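Local coordinates for NAD-dependent L-serine dehydrogenase (Pseudomonas aeruginosa, PDB 3OBB), which oxidises L-serine and methyl-L-serine with NAD(+) as the hydride acceptor and works as a homotetramer, a dimer of dimers, at residues T91-S103 with R114-G126. Numbering follows the deposited sequence.
Sequences TLVLECSTIAPTS and RGLAMLDAPVSGG
Val93 and Met118, a selenomethionine, pair across two neighbouring parallel strands, and the Met118 side chain crosses that of Val93 at a slant on the same sheet face. Met118 CB and CG each lie 3.9 Å from Val93 O, skirting the carbonyl that accepts the N-H of Leu119. CG is anti to the backbone N (chi1 169°) and the chain runs on extended to SE; the bend at chi3 (-74°) then turns Met118 CE back to Val93, 3.5 Å from Val93 CG1 and slightly farther from Val93 CB. Val93 is also gripped through its backbone, its N donating to Ala117 O at 2.8 Å. The same alternation carries on through Glu95, whose N reaches Leu119 O and whose O takes Ala121 N. Strand 92-95, helix 101-112 and strand 117-124 form a beta-alpha-beta unit of the Rossmann-type NAD-binding domain. On the sheet face away from Met118, Leu94 and Leu119 lie side by side, CD1 to CD1 at 4.0 Å. Glu95 OE1 accepts Ser97 OG at 2.9 Å on its syn lone pair and also bonds Ser65 OG, while Ser97 OG hydrogen-bonds Leu67 N as well, tying down the loop just past the strand. Past the Glu95-Asp120 pair a water bridges Cys96 O, Thr98 OG1 and Val123 N. Thr98, an NAD(+)-binding residue, hydrogen-bonds through OG1 to the active-site Lys173, which also bonds Val123 O.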
loop_
_atom_site.group_PDB
_atom_site.type_symbol
_atom_site.label_atom_id
_atom_site.label_comp_id
_atom_site.label_asym_id
_atom_site.label_seq_id
_atom_site.Cartn_x
_atom_site.Cartn_y
_atom_site.Cartn_z
ATOM N N THR A 91 -45.516 3.563 12.920
ATOM C CA THR A 91 -44.480 4.591 12.924
ATOM C C THR A 91 -43.317 4.279 11.974
ATOM O O THR A 91 -42.866 3.133 11.862
ATOM C CB THR A 91 -43.963 4.959 14.374
ATOM O OG1 THR A 91 -42.908 5.934 14.278
ATOM C CG2 THR A 91 -43.427 3.741 15.135
ATOM N N LEU A 92 -42.885 5.325 11.277
ATOM C CA LEU A 92 -41.727 5.343 10.362
ATOM C C LEU A 92 -40.424 5.521 11.133
ATOM O O LEU A 92 -40.309 6.453 11.933
ATOM C CB LEU A 92 -41.859 6.578 9.479
ATOM C CG LEU A 92 -41.371 6.698 8.050
ATOM C CD1 LEU A 92 -41.183 8.156 7.746
ATOM C CD2 LEU A 92 -40.103 5.912 7.773
ATOM N N VAL A 93 -39.437 4.658 10.888
ATOM C CA VAL A 93 -38.125 4.824 11.509
ATOM C C VAL A 93 -37.086 5.225 10.461
ATOM O O VAL A 93 -36.948 4.561 9.444
ATOM C CB VAL A 93 -37.645 3.557 12.270
ATOM C CG1 VAL A 93 -36.351 3.862 13.035
ATOM C CG2 VAL A 93 -38.680 3.057 13.225
ATOM N N LEU A 94 -36.392 6.340 10.714
ATOM C CA LEU A 94 -35.265 6.801 9.890
ATOM C C LEU A 94 -33.963 6.698 10.689
ATOM O O LEU A 94 -33.708 7.525 11.553
ATOM C CB LEU A 94 -35.505 8.252 9.439
ATOM C CG LEU A 94 -36.437 8.577 8.240
ATOM C CD1 LEU A 94 -37.439 7.486 7.939
ATOM C CD2 LEU A 94 -37.145 9.936 8.324
ATOM N N GLU A 95 -33.163 5.667 10.430
ATOM C CA GLU A 95 -31.887 5.497 11.105
ATOM C C GLU A 95 -30.721 6.063 10.217
ATOM O O GLU A 95 -30.319 5.439 9.196
ATOM C CB GLU A 95 -31.674 4.028 11.487
ATOM C CG GLU A 95 -30.840 3.822 12.740
ATOM C CD GLU A 95 -29.568 4.701 12.766
ATOM O OE1 GLU A 95 -29.478 5.652 13.597
ATOM O OE2 GLU A 95 -28.670 4.430 11.941
ATOM N N CYS A 96 -30.202 7.225 10.643
ATOM C CA CYS A 96 -29.356 8.112 9.822
ATOM C C CYS A 96 -27.924 8.182 10.290
ATOM O O CYS A 96 -27.142 8.965 9.762
ATOM C CB CYS A 96 -29.884 9.549 9.810
ATOM S SG CYS A 96 -31.552 9.709 9.211
ATOM N N SER A 97 -27.587 7.356 11.274
ATOM C CA SER A 97 -26.206 7.200 11.678
ATOM C C SER A 97 -25.457 6.494 10.575
ATOM O O SER A 97 -26.055 5.874 9.690
ATOM C CB SER A 97 -26.126 6.346 12.943
ATOM O OG SER A 97 -26.889 6.949 13.966
ATOM N N THR A 98 -24.142 6.555 10.651
ATOM C CA THR A 98 -23.319 5.748 9.783
ATOM C C THR A 98 -22.842 4.548 10.568
ATOM O O THR A 98 -22.104 4.689 11.564
ATOM C CB THR A 98 -22.133 6.562 9.223
ATOM O OG1 THR A 98 -22.660 7.627 8.421
ATOM C CG2 THR A 98 -21.237 5.682 8.358
ATOM N N ILE A 99 -23.276 3.375 10.106
ATOM C CA ILE A 99 -22.992 2.125 10.778
ATOM C C ILE A 99 -22.736 1.075 9.712
ATOM O O ILE A 99 -23.103 1.268 8.559
ATOM C CB ILE A 99 -24.169 1.704 11.710
ATOM C CG1 ILE A 99 -25.428 1.351 10.895
ATOM C CG2 ILE A 99 -24.457 2.814 12.725
ATOM C CD1 ILE A 99 -26.634 0.879 11.753
ATOM N N ALA A 100 -22.090 -0.019 10.085
ATOM C CA ALA A 100 -21.817 -1.094 9.144
ATOM C C ALA A 100 -23.121 -1.587 8.490
ATOM O O ALA A 100 -24.145 -1.726 9.166
ATOM C CB ALA A 100 -21.072 -2.224 9.825
ATOM N N PRO A 101 -23.109 -1.767 7.158
ATOM C CA PRO A 101 -24.242 -2.322 6.444
ATOM C C PRO A 101 -24.826 -3.584 7.077
ATOM O O PRO A 101 -26.044 -3.708 7.129
ATOM C CB PRO A 101 -23.652 -2.630 5.063
ATOM C CG PRO A 101 -22.686 -1.560 4.872
ATOM C CD PRO A 101 -22.047 -1.359 6.215
ATOM N N THR A 102 -23.971 -4.509 7.521
ATOM C CA THR A 102 -24.422 -5.745 8.161
ATOM C C THR A 102 -25.310 -5.350 9.334
ATOM O O THR A 102 -26.459 -5.778 9.423
ATOM C CB THR A 102 -23.251 -6.656 8.636
ATOM O OG1 THR A 102 -22.515 -7.120 7.501
ATOM C CG2 THR A 102 -23.778 -7.878 9.374
ATOM N N SER A 103 -24.777 -4.507 10.206
ATOM C CA SER A 103 -25.532 -3.995 11.344
ATOM C C SER A 103 -26.862 -3.313 10.964
ATOM O O SER A 103 -27.867 -3.526 11.643
ATOM C CB SER A 103 -24.656 -3.092 12.198
ATOM O OG SER A 103 -25.445 -2.300 13.049
ATOM N N ARG A 114 -41.500 -7.046 13.126
ATOM C CA ARG A 114 -42.306 -6.368 14.127
ATOM C C ARG A 114 -43.384 -5.417 13.506
ATOM O O ARG A 114 -44.228 -4.678 14.136
ATOM C CB ARG A 114 -41.327 -5.611 15.060
ATOM C CG ARG A 114 -41.933 -4.672 16.085
ATOM C CD ARG A 114 -40.883 -4.273 17.120
ATOM N NE ARG A 114 -40.737 -5.316 18.142
ATOM C CZ ARG A 114 -39.611 -6.032 18.327
ATOM N NH1 ARG A 114 -39.630 -6.977 19.285
ATOM N NH2 ARG A 114 -38.474 -5.806 17.566
ATOM N N GLY A 115 -43.284 -5.262 12.144
ATOM C CA GLY A 115 -44.259 -4.447 11.401
ATOM C C GLY A 115 -43.887 -2.990 11.110
ATOM O O GLY A 115 -44.739 -2.196 10.700
ATOM N N LEU A 116 -42.625 -2.618 11.296
ATOM C CA LEU A 116 -42.247 -1.209 11.120
ATOM C C LEU A 116 -41.624 -0.900 9.769
ATOM O O LEU A 116 -40.848 -1.686 9.251
ATOM C CB LEU A 116 -41.327 -0.748 12.244
ATOM C CG LEU A 116 -41.855 -0.812 13.682
ATOM C CD1 LEU A 116 -40.684 -0.557 14.607
ATOM C CD2 LEU A 116 -42.993 0.169 13.951
ATOM N N ALA A 117 -41.981 0.252 9.205
ATOM C CA ALA A 117 -41.289 0.801 8.041
ATOM C C ALA A 117 -40.016 1.527 8.475
ATOM O O ALA A 117 -40.088 2.577 9.129
ATOM C CB ALA A 117 -42.198 1.740 7.291
HETATM N N MSE A 118 -38.861 0.961 8.110
HETATM C CA MSE A 118 -37.557 1.528 8.430
HETATM C C MSE A 118 -36.708 1.812 7.191
HETATM O O MSE A 118 -36.726 1.056 6.222
HETATM C CB MSE A 118 -36.774 0.620 9.386
HETATM C CG MSE A 118 -35.298 1.046 9.547
HETATM SE SE MSE A 118 -34.301 -0.053 10.803
HETATM C CE MSE A 118 -35.054 0.624 12.442
ATOM N N LEU A 119 -35.976 2.918 7.238
ATOM C CA LEU A 119 -34.967 3.249 6.240
ATOM C C LEU A 119 -33.616 3.428 6.927
ATOM O O LEU A 119 -33.544 3.954 8.050
ATOM C CB LEU A 119 -35.342 4.555 5.530
ATOM C CG LEU A 119 -36.649 4.621 4.752
ATOM C CD1 LEU A 119 -36.849 6.033 4.249
ATOM C CD2 LEU A 119 -36.671 3.588 3.601
ATOM N N ASP A 120 -32.550 2.988 6.271
ATOM C CA ASP A 120 -31.213 3.479 6.616
ATOM C C ASP A 120 -30.933 4.663 5.689
ATOM O O ASP A 120 -31.012 4.549 4.469
ATOM C CB ASP A 120 -30.118 2.377 6.571
ATOM C CG ASP A 120 -30.039 1.640 5.218
ATOM O OD1 ASP A 120 -30.879 0.772 4.903
ATOM O OD2 ASP A 120 -29.094 1.902 4.469
ATOM N N ALA A 121 -30.659 5.814 6.271
ATOM C CA ALA A 121 -30.493 7.011 5.493
ATOM C C ALA A 121 -29.335 7.862 6.042
ATOM O O ALA A 121 -29.551 9.009 6.510
ATOM C CB ALA A 121 -31.792 7.801 5.443
ATOM N N PRO A 122 -28.116 7.296 6.008
ATOM C CA PRO A 122 -26.901 7.987 6.402
ATOM C C PRO A 122 -26.708 9.177 5.524
ATOM O O PRO A 122 -27.214 9.248 4.381
ATOM C CB PRO A 122 -25.799 6.982 6.085
ATOM C CG PRO A 122 -26.446 6.082 5.021
ATOM C CD PRO A 122 -27.806 5.929 5.565
ATOM N N VAL A 123 -25.910 10.083 6.031
ATOM C CA VAL A 123 -25.941 11.406 5.523
ATOM C C VAL A 123 -24.525 11.822 5.132
ATOM O O VAL A 123 -23.525 11.299 5.670
ATOM C CB VAL A 123 -26.683 12.274 6.579
ATOM C CG1 VAL A 123 -25.745 12.868 7.561
ATOM C CG2 VAL A 123 -27.561 13.277 5.918
ATOM N N SER A 124 -24.439 12.723 4.153
ATOM C CA SER A 124 -23.157 13.195 3.647
ATOM C C SER A 124 -23.274 14.718 3.451
ATOM O O SER A 124 -24.319 15.224 3.048
ATOM C CB SER A 124 -22.856 12.420 2.352
ATOM O OG SER A 124 -21.832 12.989 1.599
ATOM N N GLY A 125 -22.204 15.444 3.734
ATOM C CA GLY A 125 -22.261 16.876 3.840
ATOM C C GLY A 125 -21.722 17.298 5.202
ATOM O O GLY A 125 -21.457 16.482 6.110
ATOM N N GLY A 126 -21.541 18.579 5.378
ATOM C CA GLY A 126 -20.923 18.960 6.611
ATOM C C GLY A 126 -21.871 19.210 7.753
ATOM O O GLY A 126 -23.082 19.230 7.592
HETATM O O HOH W 1 -24.736 9.203 8.718
#